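Local structure of cytosolic phospholipase A2 delta (Homo sapiens, 5IZ5) at residues 626-631 / 697-702. The protein hydrolyses the sn-2 ester of glycerophospholipids in a calcium-dependent manner, releasing a free fatty acid, with a preference for linoleic acid. The protein carries 3 engineered substitutions. Numbering follows the deposited sequence.
Sequences STWADY and RGLPFP
Thr627 and Trp628 meet Arg697 and Leu699 where two helix ends come together in the phospholipase catalytic domain, a small van der Waals contact away from the active site, apolar at Leu699 and with the arginine chain laid beside a backbone carbonyl. A Schellman motif with Gly698 as its C-prime residue ends helix 685-696 and turns the chain, so that Arg697 and Leu699, one on each side of the glycine, both direct their CB atoms at the last turn of helix 623-628. It is a small example of residues just past one helix end packing on the last turn of another helix. With OG1 of Thr627 beside the backbone N (chi1 -61°), its methyl CG2 lies 3.7 Å from CD2 and 4.0 Å from CD1 of Leu699, the two side chains crossing at about a right angle. OG1 hydrogen-bonds back to Lys623 O within its own helix. The same methyl covers one face of the Trp628 indole near its rim, while the ring itself meets Trp484. Arg697 runs extended from CG to NE past the Thr627 carbonyl; NE is 3.2 Å from Thr627 O, but the angle is too poor for a bond. Its NH1 hydrogen-bonds to Tyr693 O, and the guanidinium makes a cation-pi contact with the Tyr693 ring. Cutting Arg697 back to an alanine would probably open a gap beside Thr627 and deprive Tyr693 of both the NH1 bond and its cationic partner. Farther along the indole, CH2 of Trp628 comes 4.4 Å from Leu699 CD1.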
loop_
_atom_site.group_PDB
_atom_site.type_symbol
_atom_site.label_atom_id
_atom_site.label_comp_id
_atom_site.label_asym_id
_atom_site.label_seq_id
_atom_site.Cartn_x
_atom_site.Cartn_y
_atom_site.Cartn_z
ATOM N N SER B 626 -3.045 16.562 -3.580
ATOM C CA SER B 626 -1.977 17.564 -3.396
ATOM C C SER B 626 -1.293 17.426 -2.039
ATOM O O SER B 626 -0.082 17.576 -1.941
ATOM C CB SER B 626 -2.516 18.988 -3.579
ATOM O OG SER B 626 -2.646 19.319 -4.949
ATOM N N THR B 627 -2.061 17.087 -1.010
ATOM C CA THR B 627 -1.506 16.879 0.329
ATOM C C THR B 627 -0.458 15.783 0.308
ATOM O O THR B 627 0.611 15.937 0.887
ATOM C CB THR B 627 -2.592 16.461 1.322
ATOM O OG1 THR B 627 -3.580 17.492 1.417
ATOM C CG2 THR B 627 -2.014 16.196 2.699
ATOM N N TRP B 628 -0.775 14.676 -0.354
ATOM C CA TRP B 628 0.095 13.498 -0.360
ATOM C C TRP B 628 1.046 13.430 -1.554
ATOM O O TRP B 628 1.893 12.548 -1.607
ATOM C CB TRP B 628 -0.757 12.230 -0.263
ATOM C CG TRP B 628 -1.559 12.228 0.997
ATOM C CD1 TRP B 628 -2.909 12.401 1.116
ATOM C CD2 TRP B 628 -1.051 12.099 2.328
ATOM N NE1 TRP B 628 -3.275 12.362 2.440
ATOM C CE2 TRP B 628 -2.153 12.179 3.205
ATOM C CE3 TRP B 628 0.229 11.913 2.866
ATOM C CZ2 TRP B 628 -2.017 12.082 4.590
ATOM C CZ3 TRP B 628 0.365 11.814 4.248
ATOM C CH2 TRP B 628 -0.754 11.898 5.092
ATOM N N ALA B 629 0.947 14.369 -2.492
ATOM C CA ALA B 629 1.778 14.284 -3.707
ATOM C C ALA B 629 3.281 14.532 -3.500
ATOM O O ALA B 629 3.669 15.575 -2.990
ATOM C CB ALA B 629 1.262 15.222 -4.797
ATOM N N ASP B 630 4.089 13.542 -3.903
ATOM C CA ASP B 630 5.536 13.667 -4.196
ATOM C C ASP B 630 5.694 14.450 -5.497
ATOM O O ASP B 630 5.441 13.906 -6.573
ATOM C CB ASP B 630 6.176 12.272 -4.403
ATOM C CG ASP B 630 6.716 11.654 -3.119
ATOM O OD1 ASP B 630 6.071 10.705 -2.622
ATOM O OD2 ASP B 630 7.794 12.085 -2.623
ATOM N N TYR B 631 6.160 15.693 -5.435
ATOM C CA TYR B 631 5.872 16.627 -6.532
ATOM C C TYR B 631 6.139 16.056 -7.937
ATOM O O TYR B 631 5.211 15.873 -8.748
ATOM C CB TYR B 631 6.630 17.951 -6.373
ATOM C CG TYR B 631 6.657 18.779 -7.652
ATOM C CD1 TYR B 631 7.819 19.431 -8.070
ATOM C CD2 TYR B 631 5.521 18.881 -8.462
ATOM C CE1 TYR B 631 7.838 20.172 -9.246
ATOM C CE2 TYR B 631 5.533 19.611 -9.639
ATOM C CZ TYR B 631 6.691 20.256 -10.025
ATOM O OH TYR B 631 6.701 20.983 -11.193
ATOM N N ARG B 697 3.082 19.826 3.693
ATOM C CA ARG B 697 1.801 19.513 3.056
ATOM C C ARG B 697 0.618 20.313 3.605
ATOM O O ARG B 697 -0.538 20.008 3.295
ATOM C CB ARG B 697 1.532 18.019 3.200
ATOM C CG ARG B 697 2.616 17.176 2.558
ATOM C CD ARG B 697 2.591 15.739 3.038
ATOM N NE ARG B 697 3.391 14.904 2.144
ATOM C CZ ARG B 697 4.721 14.896 2.103
ATOM N NH1 ARG B 697 5.431 15.674 2.913
ATOM N NH2 ARG B 697 5.351 14.103 1.244
ATOM N N GLY B 698 0.899 21.340 4.403
ATOM C CA GLY B 698 -0.147 22.202 4.946
ATOM C C GLY B 698 -1.111 21.510 5.894
ATOM O O GLY B 698 -2.285 21.875 5.962
ATOM N N LEU B 699 -0.614 20.521 6.635
ATOM C CA LEU B 699 -1.419 19.827 7.635
ATOM C C LEU B 699 -1.147 20.438 9.003
ATOM O O LEU B 699 0.011 20.500 9.415
ATOM C CB LEU B 699 -1.069 18.336 7.645
ATOM C CG LEU B 699 -1.358 17.568 6.351
ATOM C CD1 LEU B 699 -0.977 16.107 6.510
ATOM C CD2 LEU B 699 -2.821 17.691 5.948
ATOM N N PRO B 700 -2.203 20.902 9.709
ATOM C CA PRO B 700 -1.941 21.548 10.993
ATOM C C PRO B 700 -1.391 20.588 12.040
ATOM O O PRO B 700 -1.979 19.541 12.315
ATOM C CB PRO B 700 -3.305 22.105 11.422
ATOM C CG PRO B 700 -4.317 21.390 10.604
ATOM C CD PRO B 700 -3.624 20.980 9.330
ATOM N N PHE B 701 -0.260 20.968 12.616
ATOM C CA PHE B 701 0.441 20.139 13.564
ATOM C C PHE B 701 1.274 21.066 14.456
ATOM O O PHE B 701 1.849 22.031 13.952
ATOM C CB PHE B 701 1.340 19.178 12.790
ATOM C CG PHE B 701 1.913 18.104 13.630
ATOM C CD1 PHE B 701 1.204 16.941 13.850
ATOM C CD2 PHE B 701 3.150 18.262 14.223
ATOM C CE1 PHE B 701 1.726 15.942 14.638
ATOM C CE2 PHE B 701 3.675 17.276 15.014
ATOM C CZ PHE B 701 2.964 16.113 15.220
ATOM N N PRO B 702 1.329 20.800 15.780
ATOM C CA PRO B 702 2.058 21.719 16.662
ATOM C C PRO B 702 3.558 21.667 16.451
ATOM O O PRO B 702 4.090 20.679 15.943
ATOM C CB PRO B 702 1.730 21.204 18.070
ATOM C CG PRO B 702 1.432 19.764 17.874
ATOM C CD PRO B 702 0.757 19.671 16.532
#